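Local coordinates for protein aclacinomycin-N/aclacinomycin-A oxidase (Streptomyces galilaeus, PDB 2IPI) that oxidises the terminal sugar of aclacinomycin antibiotics in two successive steps, using a bicovalently attached FAD and molecular oxygen to turn aclacinomycin N into A and then Y, at residues 116-121 with 224-229; 176-181 with 195-200; 264-269 with 375-380; 295-300 with 382-387. One frame throughout, in Å; residues are numbered along the deposited sequence.

How the contacts relate
Contacts 1 and 2 lie side by side, their centres about 9 Å apart, in the antiparallel five-stranded sheet of the FAD-binding region, where strands 221-227 and 177-185 are neighbours. Contacts 3 and 4, about 12 Å apart centre to centre, share helix 374-385 on the opposite side of the chain's centre. Burial and chemistry vary together. Contact 1 is largely buried and contact 2 partly so, and both rest on backbone ladders with bulges. Contact 3 is a buried, mainly apolar helix crossing without hydrogen bonds between its segments. Contact 4 begins in the same apolar layer, where L295 touches I269, and ends at an arginine-serine bond on the surface.

Contact 1: 116-121 with 224-229; sequences SGKRAF and RYWFRT
F121 and F227 face each other as an antiparallel hydrogen-bonded pair, each backbone N giving its hydrogen to the other residue's carbonyl oxygen. Both bonds are 3.1 Å long, F121 N to F227 O and F227 N to F121 O. A CA-H...O contact from W226 CA to F121 O, at 3.5 Å, adds to the ladder. F227 O also lies in the plane of the F121 ring, at its edge, 3.7 Å from F121 CD1. On the other side of the sheet the indole of W226 carries the packing: its CE3 meets the methyl CB of A120 at 3.3 Å, a tight approach near the ring plane. With CG beside its backbone N (chi1 -80°), K118 sets that atom over one face of the indole near its rim, and K118 CD lies 3.8 Å from W226 CH2. These pairs join strand 120-123 to strand 221-227 in the five-stranded antiparallel sheet of the PCMH-type FAD-binding domain. R119 and A120 both face D115, a G1 beta bulge in the turn that leads into strand 120-123. At the bulge R119 meets R228: R119 O is 3.4 Å from R228 CG, and R228 NE lies over one face of the R119 guanidinium, 3.7 Å from R119 NH2. R119 O and R228 NE are buried without a polar partner. The like charges are probably eased by R119 NH1 bonding to the carbonyls of A232 and G234, and by a cation-pi contact of R228 with Y178. Further out, E181 OE2 accepts a hydrogen bond from W226 NE1, and OE1 forms a salt bridge with R224.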
# COMPACT_ATOMS: atom_id res chain seq x y z
N SER A 116 6.53 -6.40 27.33
CA SER A 116 5.73 -7.24 28.22
C SER A 116 4.72 -6.39 28.98
O SER A 116 3.60 -6.82 29.27
CB SER A 116 6.61 -8.01 29.20
OG SER A 116 7.94 -8.09 28.76
N GLY A 117 5.15 -5.16 29.30
CA GLY A 117 4.26 -4.29 30.07
C GLY A 117 2.95 -4.10 29.31
O GLY A 117 1.89 -4.53 29.74
N LYS A 118 3.09 -3.44 28.17
CA LYS A 118 2.04 -2.98 27.29
C LYS A 118 1.34 -4.14 26.59
O LYS A 118 0.28 -3.99 25.99
CB LYS A 118 2.62 -2.03 26.24
CG LYS A 118 2.87 -0.62 26.71
CD LYS A 118 4.33 -0.36 27.03
CE LYS A 118 4.48 0.36 28.37
NZ LYS A 118 5.18 1.65 28.20
N ARG A 119 1.95 -5.32 26.66
CA ARG A 119 1.38 -6.47 25.96
C ARG A 119 1.29 -6.14 24.47
O ARG A 119 0.29 -6.42 23.80
CB ARG A 119 0.02 -6.84 26.54
CG ARG A 119 -0.39 -8.29 26.39
CD ARG A 119 -1.48 -8.63 27.39
NE ARG A 119 -2.77 -8.13 26.92
CZ ARG A 119 -3.72 -8.88 26.38
NH1 ARG A 119 -3.54 -10.19 26.23
NH2 ARG A 119 -4.86 -8.34 25.98
N ALA A 120 2.37 -5.53 23.99
CA ALA A 120 2.35 -5.10 22.60
C ALA A 120 3.73 -5.15 21.98
O ALA A 120 4.75 -5.20 22.67
CB ALA A 120 1.78 -3.68 22.49
N PHE A 121 3.78 -5.11 20.65
CA PHE A 121 5.03 -5.12 19.92
C PHE A 121 5.42 -3.75 19.35
O PHE A 121 4.63 -3.20 18.56
CB PHE A 121 4.89 -6.11 18.76
CG PHE A 121 4.91 -7.58 19.12
CD1 PHE A 121 3.73 -8.25 19.35
CD2 PHE A 121 6.10 -8.28 19.21
CE1 PHE A 121 3.68 -9.60 19.67
CE2 PHE A 121 6.06 -9.65 19.51
CZ PHE A 121 4.86 -10.29 19.73
N ARG A 224 6.48 5.79 16.62
CA ARG A 224 6.39 4.40 17.05
C ARG A 224 4.98 3.83 16.93
O ARG A 224 4.00 4.47 17.30
CB ARG A 224 6.84 4.24 18.51
CG ARG A 224 6.81 2.77 18.94
CD ARG A 224 7.36 2.60 20.34
NE ARG A 224 8.76 2.98 20.40
CZ ARG A 224 9.42 3.67 21.30
NH1 ARG A 224 8.80 4.14 22.37
NH2 ARG A 224 10.72 3.88 21.12
N TYR A 225 4.86 2.61 16.42
CA TYR A 225 3.60 1.93 16.28
C TYR A 225 3.54 0.72 17.22
O TYR A 225 4.63 0.17 17.40
CB TYR A 225 3.41 1.37 14.86
CG TYR A 225 3.24 2.30 13.70
CD1 TYR A 225 4.31 2.79 12.96
CD2 TYR A 225 1.95 2.71 13.34
CE1 TYR A 225 4.11 3.65 11.90
CE2 TYR A 225 1.76 3.57 12.28
CZ TYR A 225 2.83 4.03 11.56
OH TYR A 225 2.62 4.89 10.49
N TRP A 226 2.38 0.37 17.70
CA TRP A 226 2.13 -0.77 18.58
C TRP A 226 1.17 -1.76 17.97
O TRP A 226 0.09 -1.37 17.53
CB TRP A 226 1.68 -0.33 19.99
CG TRP A 226 2.75 0.40 20.75
CD1 TRP A 226 2.96 1.76 20.67
CD2 TRP A 226 3.73 -0.08 21.69
NE1 TRP A 226 4.00 2.12 21.48
CE2 TRP A 226 4.50 1.01 22.12
CE3 TRP A 226 4.05 -1.34 22.19
CZ2 TRP A 226 5.55 0.91 23.03
CZ3 TRP A 226 5.10 -1.45 23.10
CH2 TRP A 226 5.85 -0.34 23.52
N PHE A 227 1.56 -3.04 17.92
CA PHE A 227 0.69 -4.07 17.37
C PHE A 227 0.30 -5.16 18.36
O PHE A 227 1.13 -5.65 19.11
CB PHE A 227 1.37 -4.77 16.16
CG PHE A 227 1.52 -3.76 15.03
CD1 PHE A 227 2.71 -3.07 14.87
CD2 PHE A 227 0.46 -3.54 14.17
CE1 PHE A 227 2.85 -2.10 13.88
CE2 PHE A 227 0.60 -2.58 13.17
CZ PHE A 227 1.78 -1.88 13.03
N ARG A 228 -0.97 -5.52 18.27
CA ARG A 228 -1.58 -6.63 18.97
C ARG A 228 -2.91 -6.96 18.32
O ARG A 228 -3.73 -6.06 18.10
CB ARG A 228 -1.79 -6.27 20.44
CG ARG A 228 -1.80 -7.46 21.39
CD ARG A 228 -3.14 -7.60 22.07
NE ARG A 228 -3.31 -6.61 23.14
CZ ARG A 228 -3.84 -5.41 23.03
NH1 ARG A 228 -4.30 -4.98 21.86
NH2 ARG A 228 -3.93 -4.61 24.10
N THR A 229 -3.14 -8.24 18.03
CA THR A 229 -4.45 -8.64 17.52
C THR A 229 -5.53 -8.33 18.54
O THR A 229 -5.42 -8.78 19.67
CB THR A 229 -4.46 -10.13 17.16
OG1 THR A 229 -3.41 -10.37 16.21
CG2 THR A 229 -5.78 -10.50 16.51

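Contact 2: 176-181 with 195-200; sequences HLYAVE and VATSAA
Y178 reaches across to T197 and S198, and its side chain can be followed outward from the backbone. From CB the chain runs with CG anti to the backbone N (chi1 170°), which carries the ring over the neighbouring strand. CD2 meets the hydroxyl of S198, 3.5 Å from OG. Farther along, T197 OG1 sits over one face of the ring, 2.9 Å above its plane and displaced toward the rim. It lies close to both CE1 and CE2 and comes within 3.0 Å of CZ; the phenol OH at the tip is also near it, but at an angle too poor for a hydrogen bond. Y178 and A179 both face W226, which makes this a classic beta bulge in the hairpin of strands 177-185 and 191-197, the latter an outermost strand of the sheet within this chain. Past the bulge the ladder is regular: V180 N reaches A196 O at 2.7 Å, and A196 N returns to V180 O at 2.8 Å. V180 CG1 rests on A196 CB on one face of the sheet. On the other face E181 CG lies alongside V195 CG2 at 3.3 Å, the two side chains pointing the same way. At the bulged end the bond from S198 N to Y178 O is weak. There a water bridges the strands, donating to L177 O at 2.6 Å and hydrogen-bonded to S198 OG at 2.9 Å.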
# COMPACT_ATOMS: atom_id res chain seq x y z
N HIS A 176 -4.53 -4.81 13.23
CA HIS A 176 -3.69 -5.31 14.31
C HIS A 176 -2.93 -4.17 14.96
O HIS A 176 -1.94 -4.31 15.67
CB HIS A 176 -2.74 -6.41 13.79
CG HIS A 176 -3.53 -7.56 13.22
ND1 HIS A 176 -3.91 -8.66 13.97
CD2 HIS A 176 -4.03 -7.77 11.97
CE1 HIS A 176 -4.60 -9.49 13.20
NE2 HIS A 176 -4.69 -8.97 11.98
N LEU A 177 -3.42 -2.95 14.71
CA LEU A 177 -2.88 -1.75 15.32
C LEU A 177 -3.51 -1.48 16.69
O LEU A 177 -4.72 -1.22 16.76
CB LEU A 177 -3.20 -0.53 14.46
CG LEU A 177 -2.43 0.76 14.64
CD1 LEU A 177 -0.92 0.57 14.54
CD2 LEU A 177 -2.87 1.76 13.58
N TYR A 178 -2.70 -1.55 17.73
CA TYR A 178 -3.16 -1.23 19.08
C TYR A 178 -2.94 0.26 19.38
O TYR A 178 -3.84 0.91 19.91
CB TYR A 178 -2.43 -2.07 20.13
CG TYR A 178 -2.69 -1.60 21.55
CD1 TYR A 178 -1.67 -1.02 22.30
CD2 TYR A 178 -3.95 -1.74 22.13
CE1 TYR A 178 -1.91 -0.58 23.59
CE2 TYR A 178 -4.20 -1.31 23.42
CZ TYR A 178 -3.17 -0.74 24.14
OH TYR A 178 -3.41 -0.30 25.43
N ALA A 179 -1.76 0.80 19.06
CA ALA A 179 -1.51 2.18 19.50
C ALA A 179 -0.49 2.89 18.62
O ALA A 179 0.31 2.26 17.93
CB ALA A 179 -1.02 2.18 20.94
N VAL A 180 -0.51 4.22 18.69
CA VAL A 180 0.47 4.99 17.94
C VAL A 180 1.00 6.16 18.75
O VAL A 180 0.22 6.85 19.41
CB VAL A 180 -0.17 5.45 16.60
CG1 VAL A 180 -1.31 6.41 16.88
CG2 VAL A 180 0.85 6.07 15.68
N GLU A 181 2.31 6.35 18.68
CA GLU A 181 3.02 7.49 19.23
C GLU A 181 3.30 8.48 18.11
O GLU A 181 3.89 8.10 17.10
CB GLU A 181 4.34 7.06 19.90
CG GLU A 181 4.19 6.48 21.28
CD GLU A 181 5.11 5.33 21.62
OE1 GLU A 181 6.32 5.27 21.33
OE2 GLU A 181 4.56 4.41 22.26
N VAL A 195 0.34 9.92 22.82
CA VAL A 195 0.08 8.50 22.62
C VAL A 195 -1.41 8.29 22.42
O VAL A 195 -2.27 8.79 23.14
CB VAL A 195 0.62 7.64 23.77
CG1 VAL A 195 0.01 6.25 23.81
CG2 VAL A 195 2.14 7.54 23.63
N ALA A 196 -1.71 7.48 21.40
CA ALA A 196 -3.08 7.21 21.02
C ALA A 196 -3.30 5.71 20.89
O ALA A 196 -2.58 5.05 20.15
CB ALA A 196 -3.39 7.96 19.74
N THR A 197 -4.27 5.22 21.63
CA THR A 197 -4.46 3.76 21.74
C THR A 197 -5.85 3.39 21.29
O THR A 197 -6.70 4.26 21.10
CB THR A 197 -4.15 3.35 23.20
OG1 THR A 197 -3.54 2.07 23.28
CG2 THR A 197 -5.45 3.23 23.97
N SER A 198 -6.13 2.10 21.09
CA SER A 198 -7.43 1.66 20.61
C SER A 198 -8.39 1.35 21.76
O SER A 198 -9.47 0.80 21.51
CB SER A 198 -7.26 0.43 19.73
OG SER A 198 -6.89 -0.71 20.50
N ALA A 199 -8.02 1.70 22.99
CA ALA A 199 -8.91 1.44 24.12
C ALA A 199 -10.15 2.33 24.07
O ALA A 199 -10.05 3.54 23.87
CB ALA A 199 -8.18 1.62 25.44
N ALA A 200 -11.32 1.71 24.25
CA ALA A 200 -12.59 2.43 24.20
C ALA A 200 -12.57 3.68 25.08
O ALA A 200 -13.20 4.68 24.70
CB ALA A 200 -13.72 1.51 24.60
O HOH W 1 -6.32 -2.58 18.32

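Contact 3: 264-269 with 375-380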
# COMPACT_ATOMS: atom_id res chain seq x y z
N ALA A 264 -9.16 -15.72 -25.92
CA ALA A 264 -8.67 -16.49 -24.77
C ALA A 264 -8.32 -15.57 -23.60
O ALA A 264 -8.62 -15.92 -22.46
CB ALA A 264 -7.47 -17.35 -25.12
N PHE A 265 -7.69 -14.42 -23.84
CA PHE A 265 -7.37 -13.47 -22.76
C PHE A 265 -8.62 -13.17 -21.95
O PHE A 265 -8.61 -13.18 -20.72
CB PHE A 265 -6.80 -12.19 -23.35
CG PHE A 265 -6.43 -11.05 -22.42
CD1 PHE A 265 -5.14 -10.94 -21.91
CD2 PHE A 265 -7.36 -10.09 -22.05
CE1 PHE A 265 -4.78 -9.90 -21.07
CE2 PHE A 265 -7.01 -9.05 -21.20
CZ PHE A 265 -5.72 -8.97 -20.70
N THR A 266 -9.72 -12.91 -22.65
CA THR A 266 -10.99 -12.58 -22.03
C THR A 266 -11.57 -13.74 -21.25
O THR A 266 -12.13 -13.58 -20.17
CB THR A 266 -12.02 -12.11 -23.08
OG1 THR A 266 -11.68 -10.79 -23.52
CG2 THR A 266 -13.41 -12.02 -22.48
N ARG A 267 -11.46 -14.99 -21.75
CA ARG A 267 -11.92 -16.09 -20.91
C ARG A 267 -11.13 -16.13 -19.60
O ARG A 267 -11.71 -16.40 -18.56
CB ARG A 267 -11.77 -17.44 -21.61
CG ARG A 267 -12.45 -17.43 -22.96
CD ARG A 267 -13.72 -18.26 -22.90
NE ARG A 267 -14.89 -17.42 -22.64
CZ ARG A 267 -16.08 -17.69 -23.15
NH1 ARG A 267 -17.11 -16.89 -22.87
NH2 ARG A 267 -16.25 -18.75 -23.93
N ILE A 268 -9.84 -15.87 -19.70
CA ILE A 268 -8.92 -15.85 -18.57
C ILE A 268 -9.35 -14.76 -17.60
O ILE A 268 -9.51 -14.99 -16.40
CB ILE A 268 -7.46 -15.64 -19.04
CG1 ILE A 268 -6.76 -16.93 -19.46
CG2 ILE A 268 -6.61 -14.92 -18.00
CD1 ILE A 268 -5.41 -16.70 -20.10
N ILE A 269 -9.55 -13.56 -18.15
CA ILE A 269 -10.05 -12.46 -17.33
C ILE A 269 -11.37 -12.84 -16.68
O ILE A 269 -11.54 -12.76 -15.46
CB ILE A 269 -10.24 -11.18 -18.15
CG1 ILE A 269 -8.93 -10.52 -18.57
CG2 ILE A 269 -11.14 -10.20 -17.40
CD1 ILE A 269 -8.10 -9.95 -17.45
N ALA A 375 -16.70 -5.32 -21.79
CA ALA A 375 -16.05 -4.19 -22.46
C ALA A 375 -14.73 -3.81 -21.80
O ALA A 375 -13.75 -3.53 -22.48
CB ALA A 375 -17.00 -3.00 -22.48
N GLN A 376 -14.71 -3.79 -20.46
CA GLN A 376 -13.48 -3.44 -19.76
C GLN A 376 -12.39 -4.47 -20.06
O GLN A 376 -11.24 -4.12 -20.35
CB GLN A 376 -13.74 -3.32 -18.26
CG GLN A 376 -14.45 -2.04 -17.85
CD GLN A 376 -15.03 -2.08 -16.45
OE1 GLN A 376 -14.83 -1.13 -15.68
NE2 GLN A 376 -15.74 -3.15 -16.12
N ALA A 377 -12.72 -5.75 -20.03
CA ALA A 377 -11.77 -6.79 -20.39
C ALA A 377 -11.15 -6.52 -21.76
O ALA A 377 -9.96 -6.79 -21.97
CB ALA A 377 -12.44 -8.15 -20.37
N ALA A 378 -11.99 -5.98 -22.64
CA ALA A 378 -11.59 -5.74 -24.02
C ALA A 378 -10.70 -4.51 -24.15
O ALA A 378 -9.82 -4.49 -25.01
CB ALA A 378 -12.81 -5.62 -24.91
N THR A 379 -10.96 -3.51 -23.32
CA THR A 379 -10.14 -2.30 -23.18
C THR A 379 -8.73 -2.71 -22.76
O THR A 379 -7.73 -2.26 -23.31
CB THR A 379 -10.73 -1.34 -22.13
OG1 THR A 379 -11.95 -0.76 -22.63
CG2 THR A 379 -9.78 -0.18 -21.86
N LEU A 380 -8.71 -3.61 -21.78
CA LEU A 380 -7.51 -4.22 -21.24
C LEU A 380 -6.70 -4.88 -22.36
O LEU A 380 -5.55 -4.52 -22.61
CB LEU A 380 -7.88 -5.26 -20.18
CG LEU A 380 -7.38 -5.03 -18.75
CD1 LEU A 380 -6.89 -3.61 -18.55
CD2 LEU A 380 -8.47 -5.35 -17.75
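Segments 264-269 and 375-380 cross at 125° between their N-to-C directions, their axes 9.8 Å apart at closest approach, with T266 and A377 nearest by their CA atoms. They belong to helices 262-278 and 374-385, which pack together beside the seven-stranded antiparallel sheet, where I268 and I269 of the first touch F293 and L295 of strand 290-296. The small interface is centred on an alanine. The methyl of A377 points into the opposing helix, where it meets I269 CG2 at 3.8 Å and lies 4.2 Å from T266 OG1. That hydroxyl is also turned back along its own helix, in a weak bond to the carbonyl of E262. F265 carries the other side of the interface. A chi1 of 178° swings its ring away from its own N and out toward the second helix, so that an edge, not a face, does the touching. There CE2 approaches A377 O at 3.8 Å, near the ring plane. Y381, just past the segment, meets the same ring edge-to-face, and W372 packs on both I269 and L380. The side chains of F265 and L380 cross at about a right angle, and the closest pair between them is F265 CE2 and L380 CB, 4.0 Å apart.

Contact 4: 295-300 with 382-387; sequences LNSRAA and RHLSAD
The C-terminal end of helix 374-385 meets the C-terminal end of strand 290-296 and the loop after it, near the substrate-binding side of the enzyme, the side chain of N296 being about 7 Å from the bound aclacinomycin-type ligand. L384 makes the broadest contact. Its CD2 methyl approaches the backbone oxygen of L295 at 3.2 Å and lies 3.7 Å from S297 OG, while CD1 rests against L295 CB at 3.7 Å. The carbonyl of L384 is gripped by the loop: R298 N donates to L384 O at 3.1 Å, from a position tilted 30° out of the carbonyl plane, and S297 CA adds a CA-H...O contact to the same oxygen. R298 is also the centre of an inverse gamma turn, closed by A299 N on S297 O, an oxygen that receives A300 N as well. From this turn the arginine chain runs extended along S385. CD passes S385 O at 3.3 Å, and NH1 hydrogen-bonds to S385 OG at 2.9 Å, the hydroxyl lying at the guanidinium edge, 11° out of its plane. The hydroxyl of S297 bonds instead to the carbonyl of G392 in strand 391-398. W257 packs beside R298, L384 and S385, F265 of helix 262-278 lies against L384, and L295 packs on V394 and L396 of strand 391-398, its partner in the seven-stranded antiparallel sheet.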
# COMPACT_ATOMS: atom_id res chain seq x y z
N LEU A 295 -0.57 -8.53 -15.68
CA LEU A 295 -0.98 -8.39 -17.07
C LEU A 295 -0.05 -7.43 -17.81
O LEU A 295 -0.38 -6.26 -18.00
CB LEU A 295 -2.44 -7.93 -17.15
CG LEU A 295 -3.39 -8.81 -16.31
CD1 LEU A 295 -4.81 -8.30 -16.35
CD2 LEU A 295 -3.31 -10.25 -16.81
N ASN A 296 1.10 -7.96 -18.19
CA ASN A 296 2.13 -7.27 -18.93
C ASN A 296 1.72 -6.94 -20.37
O ASN A 296 0.86 -7.61 -20.93
CB ASN A 296 3.40 -8.13 -18.99
CG ASN A 296 3.99 -8.43 -17.63
OD1 ASN A 296 4.36 -7.54 -16.87
ND2 ASN A 296 4.11 -9.71 -17.31
N SER A 297 2.37 -5.93 -20.94
CA SER A 297 2.17 -5.57 -22.34
C SER A 297 2.83 -6.58 -23.29
O SER A 297 3.58 -7.43 -22.81
CB SER A 297 2.73 -4.17 -22.61
OG SER A 297 1.81 -3.19 -22.14
N ARG A 298 2.55 -6.46 -24.58
CA ARG A 298 3.13 -7.18 -25.68
C ARG A 298 4.47 -6.56 -26.11
O ARG A 298 4.68 -6.10 -27.23
CB ARG A 298 2.30 -7.24 -26.97
CG ARG A 298 2.60 -8.43 -27.88
CD ARG A 298 1.43 -8.59 -28.85
NE ARG A 298 1.41 -9.86 -29.55
CZ ARG A 298 0.32 -10.57 -29.82
NH1 ARG A 298 -0.88 -10.14 -29.44
NH2 ARG A 298 0.45 -11.72 -30.47
N ALA A 299 5.39 -6.62 -25.17
CA ALA A 299 6.82 -6.45 -25.36
C ALA A 299 7.49 -7.33 -24.30
O ALA A 299 8.63 -7.76 -24.43
CB ALA A 299 7.27 -5.01 -25.27
N ALA A 300 6.70 -7.57 -23.26
CA ALA A 300 7.14 -8.27 -22.07
C ALA A 300 7.28 -9.77 -22.32
O ALA A 300 7.98 -10.49 -21.61
CB ALA A 300 6.17 -8.01 -20.93
N ARG A 382 -6.83 -4.69 -25.71
CA ARG A 382 -6.32 -3.85 -26.80
C ARG A 382 -5.14 -3.00 -26.37
O ARG A 382 -4.14 -2.83 -27.08
CB ARG A 382 -7.43 -2.95 -27.34
CG ARG A 382 -7.19 -2.42 -28.75
CD ARG A 382 -8.27 -1.38 -29.07
NE ARG A 382 -9.54 -1.72 -28.42
CZ ARG A 382 -10.20 -0.94 -27.58
NH1 ARG A 382 -9.71 0.24 -27.26
NH2 ARG A 382 -11.34 -1.29 -27.01
N HIS A 383 -5.26 -2.39 -25.19
CA HIS A 383 -4.16 -1.53 -24.74
C HIS A 383 -2.96 -2.34 -24.31
O HIS A 383 -1.81 -1.87 -24.35
CB HIS A 383 -4.64 -0.66 -23.58
CG HIS A 383 -5.07 0.70 -24.05
ND1 HIS A 383 -6.37 1.01 -24.36
CD2 HIS A 383 -4.35 1.82 -24.26
CE1 HIS A 383 -6.43 2.27 -24.74
NE2 HIS A 383 -5.22 2.80 -24.69
N LEU A 384 -3.20 -3.59 -23.89
CA LEU A 384 -1.99 -4.33 -23.49
C LEU A 384 -1.37 -4.93 -24.74
O LEU A 384 -0.15 -4.95 -24.87
CB LEU A 384 -2.33 -5.36 -22.41
CG LEU A 384 -2.53 -4.80 -20.99
CD1 LEU A 384 -3.20 -5.81 -20.07
CD2 LEU A 384 -1.21 -4.33 -20.40
N SER A 385 -2.18 -5.41 -25.67
CA SER A 385 -1.65 -6.08 -26.86
C SER A 385 -0.88 -5.14 -27.79
O SER A 385 0.03 -5.58 -28.51
CB SER A 385 -2.78 -6.75 -27.63
OG SER A 385 -2.21 -7.67 -28.56
N ALA A 386 -1.23 -3.86 -27.79
CA ALA A 386 -0.65 -2.87 -28.68
C ALA A 386 0.86 -2.74 -28.55
O ALA A 386 1.47 -2.88 -27.50
CB ALA A 386 -1.30 -1.50 -28.47
N ASP A 387 1.47 -2.44 -29.70
CA ASP A 387 2.86 -2.03 -29.78
C ASP A 387 2.96 -0.56 -29.37
O ASP A 387 3.37 0.33 -30.12
CB ASP A 387 3.42 -2.25 -31.18
CG ASP A 387 4.87 -1.86 -31.35
OD1 ASP A 387 5.69 -2.20 -30.47
OD2 ASP A 387 5.18 -1.20 -32.36